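Local coordinates for protein crossover junction endodeoxyribonuclease Hjc (Sulfolobus solfataricus, PDB 4TKD) that cuts four-way DNA (Holliday) junctions with paired, magnesium-dependent nicks in opposing strands, resolving the intermediates of genetic recombination as a homodimer, at residues 15-29 / 42-56. Numbering follows the deposited sequence.
Sequences IVSRLRDKGFAVVRA and DIIALKNGVIILIEM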
loop_
_atom_site.group_PDB
_atom_site.type_symbol
_atom_site.label_atom_id
_atom_site.label_comp_id
_atom_site.label_asym_id
_atom_site.label_seq_id
_atom_site.Cartn_x
_atom_site.Cartn_y
_atom_site.Cartn_z
ATOM N N ILE C 15 5.545 -23.770 2.048
ATOM C CA ILE C 15 5.010 -22.421 2.271
ATOM C C ILE C 15 3.587 -22.531 2.847
ATOM O O ILE C 15 3.276 -21.877 3.847
ATOM C CB ILE C 15 5.089 -21.538 0.985
ATOM C CG1 ILE C 15 6.557 -21.258 0.587
ATOM C CG2 ILE C 15 4.311 -20.223 1.172
ATOM C CD1 ILE C 15 6.788 -20.588 -0.807
ATOM N N VAL C 16 2.739 -23.376 2.225
ATOM C CA VAL C 16 1.340 -23.609 2.630
ATOM C C VAL C 16 1.265 -24.109 4.077
ATOM O O VAL C 16 0.492 -23.571 4.879
ATOM C CB VAL C 16 0.587 -24.536 1.631
ATOM C CG1 VAL C 16 -0.743 -25.016 2.196
ATOM C CG2 VAL C 16 0.362 -23.832 0.288
ATOM N N SER C 17 2.140 -25.076 4.426
ATOM C CA SER C 17 2.206 -25.680 5.756
ATOM C C SER C 17 2.624 -24.680 6.831
ATOM O O SER C 17 2.034 -24.679 7.905
ATOM C CB SER C 17 3.130 -26.894 5.746
ATOM O OG SER C 17 3.145 -27.515 7.021
ATOM N N ARG C 18 3.639 -23.850 6.561
ATOM C CA ARG C 18 4.114 -22.849 7.508
ATOM C C ARG C 18 3.113 -21.711 7.707
ATOM O O ARG C 18 2.895 -21.310 8.852
ATOM C CB ARG C 18 5.520 -22.359 7.142
ATOM C CG ARG C 18 6.586 -23.065 7.987
ATOM C CD ARG C 18 7.209 -22.144 9.028
ATOM N NE ARG C 18 6.269 -21.735 10.076
ATOM C CZ ARG C 18 6.206 -22.279 11.287
ATOM N NH1 ARG C 18 5.329 -21.832 12.175
ATOM N NH2 ARG C 18 7.026 -23.270 11.624
ATOM N N LEU C 19 2.435 -21.256 6.617
ATOM C CA LEU C 19 1.366 -20.249 6.740
ATOM C C LEU C 19 0.205 -20.795 7.571
ATOM O O LEU C 19 -0.322 -20.085 8.443
ATOM C CB LEU C 19 0.889 -19.738 5.370
ATOM C CG LEU C 19 1.876 -18.815 4.643
ATOM C CD1 LEU C 19 1.471 -18.613 3.209
ATOM C CD2 LEU C 19 2.034 -17.468 5.380
ATOM N N ARG C 20 -0.133 -22.081 7.368
ATOM C CA ARG C 20 -1.155 -22.757 8.176
ATOM C C ARG C 20 -0.737 -22.830 9.656
ATOM O O ARG C 20 -1.555 -22.512 10.523
ATOM C CB ARG C 20 -1.509 -24.138 7.604
ATOM C CG ARG C 20 -2.479 -24.027 6.432
ATOM C CD ARG C 20 -2.875 -25.363 5.849
ATOM N NE ARG C 20 -3.777 -25.176 4.706
ATOM C CZ ARG C 20 -3.847 -25.988 3.654
ATOM N NH1 ARG C 20 -3.079 -27.068 3.591
ATOM N NH2 ARG C 20 -4.670 -25.714 2.648
ATOM N N ASP C 21 0.555 -23.114 9.941
ATOM C CA ASP C 21 1.086 -23.150 11.317
ATOM C C ASP C 21 0.952 -21.780 11.990
ATOM O O ASP C 21 0.826 -21.710 13.207
ATOM C CB ASP C 21 2.566 -23.580 11.341
ATOM C CG ASP C 21 2.870 -25.022 10.959
ATOM O OD1 ASP C 21 1.924 -25.850 10.940
ATOM O OD2 ASP C 21 4.060 -25.331 10.693
ATOM N N LYS C 22 0.967 -20.698 11.194
ATOM C CA LYS C 22 0.844 -19.326 11.696
ATOM C C LYS C 22 -0.617 -18.844 11.827
ATOM O O LYS C 22 -0.840 -17.672 12.111
ATOM C CB LYS C 22 1.685 -18.337 10.859
ATOM C CG LYS C 22 3.172 -18.671 10.725
ATOM C CD LYS C 22 4.002 -18.333 11.921
ATOM C CE LYS C 22 5.465 -18.370 11.526
ATOM N NZ LYS C 22 6.331 -18.755 12.675
ATOM N N GLY C 23 -1.592 -19.743 11.645
ATOM C CA GLY C 23 -3.011 -19.415 11.780
ATOM C C GLY C 23 -3.708 -18.866 10.545
ATOM O O GLY C 23 -4.781 -18.267 10.665
ATOM N N PHE C 24 -3.133 -19.085 9.349
ATOM C CA PHE C 24 -3.731 -18.631 8.094
ATOM C C PHE C 24 -4.622 -19.697 7.484
ATOM O O PHE C 24 -4.289 -20.882 7.550
ATOM C CB PHE C 24 -2.636 -18.263 7.056
ATOM C CG PHE C 24 -1.926 -16.944 7.257
ATOM C CD1 PHE C 24 -0.917 -16.813 8.199
ATOM C CD2 PHE C 24 -2.245 -15.839 6.484
ATOM C CE1 PHE C 24 -0.256 -15.598 8.379
ATOM C CE2 PHE C 24 -1.604 -14.612 6.686
ATOM C CZ PHE C 24 -0.614 -14.500 7.635
ATOM N N ALA C 25 -5.721 -19.253 6.829
ATOM C CA ALA C 25 -6.628 -20.066 6.012
ATOM C C ALA C 25 -5.958 -19.964 4.642
ATOM O O ALA C 25 -5.764 -18.855 4.125
ATOM C CB ALA C 25 -8.026 -19.454 5.962
ATOM N N VAL C 26 -5.461 -21.098 4.137
ATOM C CA VAL C 26 -4.664 -21.123 2.913
ATOM C C VAL C 26 -5.301 -21.985 1.840
ATOM O O VAL C 26 -5.746 -23.105 2.109
ATOM C CB VAL C 26 -3.179 -21.536 3.167
ATOM C CG1 VAL C 26 -2.320 -21.315 1.931
ATOM C CG2 VAL C 26 -2.580 -20.803 4.363
ATOM N N VAL C 27 -5.289 -21.459 0.608
ATOM C CA VAL C 27 -5.814 -22.128 -0.565
ATOM C C VAL C 27 -4.800 -22.032 -1.712
ATOM O O VAL C 27 -4.104 -21.029 -1.845
ATOM C CB VAL C 27 -7.247 -21.610 -0.937
ATOM C CG1 VAL C 27 -7.229 -20.195 -1.484
ATOM C CG2 VAL C 27 -7.945 -22.535 -1.906
ATOM N N ARG C 28 -4.742 -23.078 -2.539
ATOM C CA ARG C 28 -3.902 -23.128 -3.723
ATOM C C ARG C 28 -4.750 -22.716 -4.935
ATOM O O ARG C 28 -5.984 -22.736 -4.877
ATOM C CB ARG C 28 -3.347 -24.538 -3.915
ATOM C CG ARG C 28 -2.183 -24.869 -2.982
ATOM C CD ARG C 28 -1.921 -26.366 -2.959
ATOM N NE ARG C 28 -0.612 -26.714 -3.520
ATOM C CZ ARG C 28 0.313 -27.436 -2.891
ATOM N NH1 ARG C 28 0.085 -27.902 -1.668
ATOM N NH2 ARG C 28 1.470 -27.702 -3.484
ATOM N N ALA C 29 -4.116 -22.339 -6.029
ATOM C CA ALA C 29 -4.925 -21.995 -7.188
ATOM C C ALA C 29 -5.268 -23.291 -7.944
ATOM O O ALA C 29 -4.421 -24.186 -8.019
ATOM C CB ALA C 29 -4.179 -21.039 -8.088
ATOM N N ASP C 42 -0.881 -18.444 -7.113
ATOM C CA ASP C 42 -0.639 -19.839 -6.698
ATOM C C ASP C 42 -1.084 -20.127 -5.303
ATOM O O ASP C 42 -1.625 -21.203 -5.053
ATOM C CB ASP C 42 0.844 -20.239 -6.860
ATOM C CG ASP C 42 1.287 -20.250 -8.306
ATOM O OD1 ASP C 42 0.554 -20.813 -9.148
ATOM O OD2 ASP C 42 2.361 -19.696 -8.599
ATOM N N ILE C 43 -0.853 -19.175 -4.389
ATOM C CA ILE C 43 -1.207 -19.321 -2.988
ATOM C C ILE C 43 -1.937 -18.083 -2.534
ATOM O O ILE C 43 -1.464 -16.953 -2.755
ATOM C CB ILE C 43 0.045 -19.572 -2.104
ATOM C CG1 ILE C 43 0.835 -20.839 -2.526
ATOM C CG2 ILE C 43 -0.330 -19.620 -0.607
ATOM C CD1 ILE C 43 2.287 -20.916 -1.952
ATOM N N ILE C 44 -3.086 -18.304 -1.887
ATOM C CA ILE C 44 -3.872 -17.249 -1.290
ATOM C C ILE C 44 -3.946 -17.605 0.180
ATOM O O ILE C 44 -4.427 -18.680 0.528
ATOM C CB ILE C 44 -5.271 -17.082 -1.939
ATOM C CG1 ILE C 44 -5.134 -16.626 -3.387
ATOM C CG2 ILE C 44 -6.134 -16.086 -1.149
ATOM C CD1 ILE C 44 -6.339 -16.953 -4.240
ATOM N N ALA C 45 -3.415 -16.735 1.031
ATOM C CA ALA C 45 -3.422 -16.961 2.469
ATOM C C ALA C 45 -4.178 -15.836 3.144
ATOM O O ALA C 45 -3.954 -14.666 2.850
ATOM C CB ALA C 45 -2.003 -17.056 3.000
ATOM N N LEU C 46 -5.113 -16.202 4.005
ATOM C CA LEU C 46 -5.976 -15.238 4.671
ATOM C C LEU C 46 -5.949 -15.413 6.180
ATOM O O LEU C 46 -6.009 -16.542 6.673
ATOM C CB LEU C 46 -7.431 -15.387 4.180
ATOM C CG LEU C 46 -7.677 -15.604 2.689
ATOM C CD1 LEU C 46 -9.113 -16.149 2.444
ATOM C CD2 LEU C 46 -7.354 -14.319 1.871
ATOM N N LYS C 47 -5.883 -14.298 6.908
ATOM C CA LYS C 47 -5.902 -14.315 8.365
ATOM C C LYS C 47 -6.550 -13.049 8.861
ATOM O O LYS C 47 -5.988 -11.975 8.697
ATOM C CB LYS C 47 -4.487 -14.480 8.957
ATOM C CG LYS C 47 -4.503 -14.798 10.442
ATOM C CD LYS C 47 -3.110 -14.893 11.030
ATOM C CE LYS C 47 -3.192 -15.109 12.519
ATOM N NZ LYS C 47 -1.864 -15.388 13.116
ATOM N N ASN C 48 -7.742 -13.190 9.447
ATOM C CA ASN C 48 -8.529 -12.110 10.016
ATOM C C ASN C 48 -8.438 -10.793 9.242
ATOM O O ASN C 48 -7.940 -9.775 9.753
ATOM C CB ASN C 48 -8.226 -11.951 11.504
ATOM C CG ASN C 48 -9.334 -11.258 12.257
ATOM O OD1 ASN C 48 -10.535 -11.440 11.975
ATOM N ND2 ASN C 48 -8.944 -10.446 13.235
ATOM N N GLY C 49 -8.856 -10.859 7.983
ATOM C CA GLY C 49 -8.885 -9.715 7.081
ATOM C C GLY C 49 -7.577 -9.392 6.382
ATOM O O GLY C 49 -7.548 -8.467 5.564
ATOM N N VAL C 50 -6.488 -10.135 6.670
ATOM C CA VAL C 50 -5.192 -9.913 6.015
ATOM C C VAL C 50 -5.044 -10.890 4.838
ATOM O O VAL C 50 -5.120 -12.106 5.027
ATOM C CB VAL C 50 -3.969 -9.968 6.983
ATOM C CG1 VAL C 50 -2.638 -9.866 6.236
ATOM C CG2 VAL C 50 -4.091 -8.927 8.095
ATOM N N ILE C 51 -4.817 -10.332 3.627
ATOM C CA ILE C 51 -4.704 -11.081 2.378
ATOM C C ILE C 51 -3.268 -11.063 1.887
ATOM O O ILE C 51 -2.702 -9.999 1.644
ATOM C CB ILE C 51 -5.709 -10.564 1.297
ATOM C CG1 ILE C 51 -7.171 -10.517 1.843
ATOM C CG2 ILE C 51 -5.631 -11.426 0.011
ATOM C CD1 ILE C 51 -8.107 -9.534 1.148
ATOM N N ILE C 52 -2.688 -12.262 1.738
ATOM C CA ILE C 52 -1.329 -12.475 1.227
ATOM C C ILE C 52 -1.468 -13.371 0.026
ATOM O O ILE C 52 -2.187 -14.376 0.075
ATOM C CB ILE C 52 -0.372 -13.072 2.290
ATOM C CG1 ILE C 52 -0.151 -12.081 3.447
ATOM C CG2 ILE C 52 0.957 -13.640 1.653
ATOM C CD1 ILE C 52 0.371 -12.691 4.619
ATOM N N LEU C 53 -0.831 -12.970 -1.056
ATOM C CA LEU C 53 -0.900 -13.627 -2.354
ATOM C C LEU C 53 0.511 -13.963 -2.799
ATOM O O LEU C 53 1.365 -13.088 -2.814
ATOM C CB LEU C 53 -1.596 -12.694 -3.392
ATOM C CG LEU C 53 -2.954 -12.109 -2.979
ATOM C CD1 LEU C 53 -3.369 -11.005 -3.889
ATOM C CD2 LEU C 53 -4.014 -13.182 -2.926
ATOM N N ILE C 54 0.747 -15.219 -3.167
ATOM C CA ILE C 54 2.084 -15.652 -3.573
ATOM C C ILE C 54 2.068 -16.326 -4.935
ATOM O O ILE C 54 1.325 -17.284 -5.138
ATOM C CB ILE C 54 2.704 -16.569 -2.456
ATOM C CG1 ILE C 54 2.830 -15.817 -1.105
ATOM C CG2 ILE C 54 4.069 -17.130 -2.881
ATOM C CD1 ILE C 54 2.773 -16.694 0.111
ATOM N N GLU C 55 2.906 -15.834 -5.855
ATOM C CA GLU C 55 3.099 -16.415 -7.178
ATOM C C GLU C 55 4.450 -17.140 -7.176
ATOM O O GLU C 55 5.479 -16.513 -6.909
ATOM C CB GLU C 55 3.026 -15.351 -8.298
ATOM C CG GLU C 55 2.904 -15.950 -9.700
ATOM C CD GLU C 55 1.616 -16.662 -10.061
ATOM O OE1 GLU C 55 0.715 -16.800 -9.201
ATOM O OE2 GLU C 55 1.498 -17.073 -11.232
ATOM N N MET C 56 4.435 -18.467 -7.397
ATOM C CA MET C 56 5.641 -19.296 -7.391
ATOM C C MET C 56 6.359 -19.150 -8.695
ATOM O O MET C 56 5.731 -19.259 -9.759
ATOM C CB MET C 56 5.320 -20.781 -7.169
ATOM C CG MET C 56 4.721 -21.127 -5.810
ATOM S SD MET C 56 5.609 -20.473 -4.364
ATOM C CE MET C 56 7.213 -21.294 -4.526
#
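Helix 15-21, strand 25-28 and the hairpin 43-56 form one end of the PDDEXK nuclease core, and segment 42-56 carries Asp42 and Glu55, which with Glu12 are the inferred magnesium ligands. Strand 25-28 runs antiparallel to 43-47, pairing Ala25 with Leu46 and Val27 with Ile44 through doubled, nearly straight N-H...O bonds; beyond the paired strands Ala29 N gives a more bent bond to Asp42 O, 2.9 Å, from above the carbonyl plane, where Asp42 and Ile43 form a classic beta bulge opposite Ile54. The Phe24 ring lies between Leu19 of the helix and Lys47 of the hairpin. Lys47 CB lies over one ring face, 3.8 Å from the centroid in a CH-pi contact, while Leu19 CD2 approaches the opposite face near its rim, and Ile52, crossing Phe24 at about a right angle, brings CD1 to 3.4 Å from Phe24 CE2. With CG anti to the backbone N (chi1 -168°) and the chain extended beyond it, Lys47 crosses the ring and carries NZ to Lys22 O, 2.7 Å away, just where a Schellman motif with Gly23 at C' closes the helix. Shortening Lys47 to an alanine would probably leave the Lys22 carbonyl without this donor and strip the methylenes from beside Phe24 and the Gly23 carbonyl. Farther along, Leu19 CD1 reaches Ala45 CB at 3.8 Å and meets Ile54 CD1 tip to tip; Ile15 lays CG2 across Ile43 CD1 at 3.8 Å and extends CD1 to Met56 SD at 3.7 Å. At the active-site end, Asp42 OD2 accepts Met56 N with its anti lone pair at 2.7 Å, helping fix the carboxylate near Glu12. Helix 10-21 thus packs on the sheet face bearing Val26, Ile43 and Ala45; on the other, Ile44 meets Phe77 of helix 68-81 and Val27 of the second subunit, while strand 50-58 continues the sheet into 84-90.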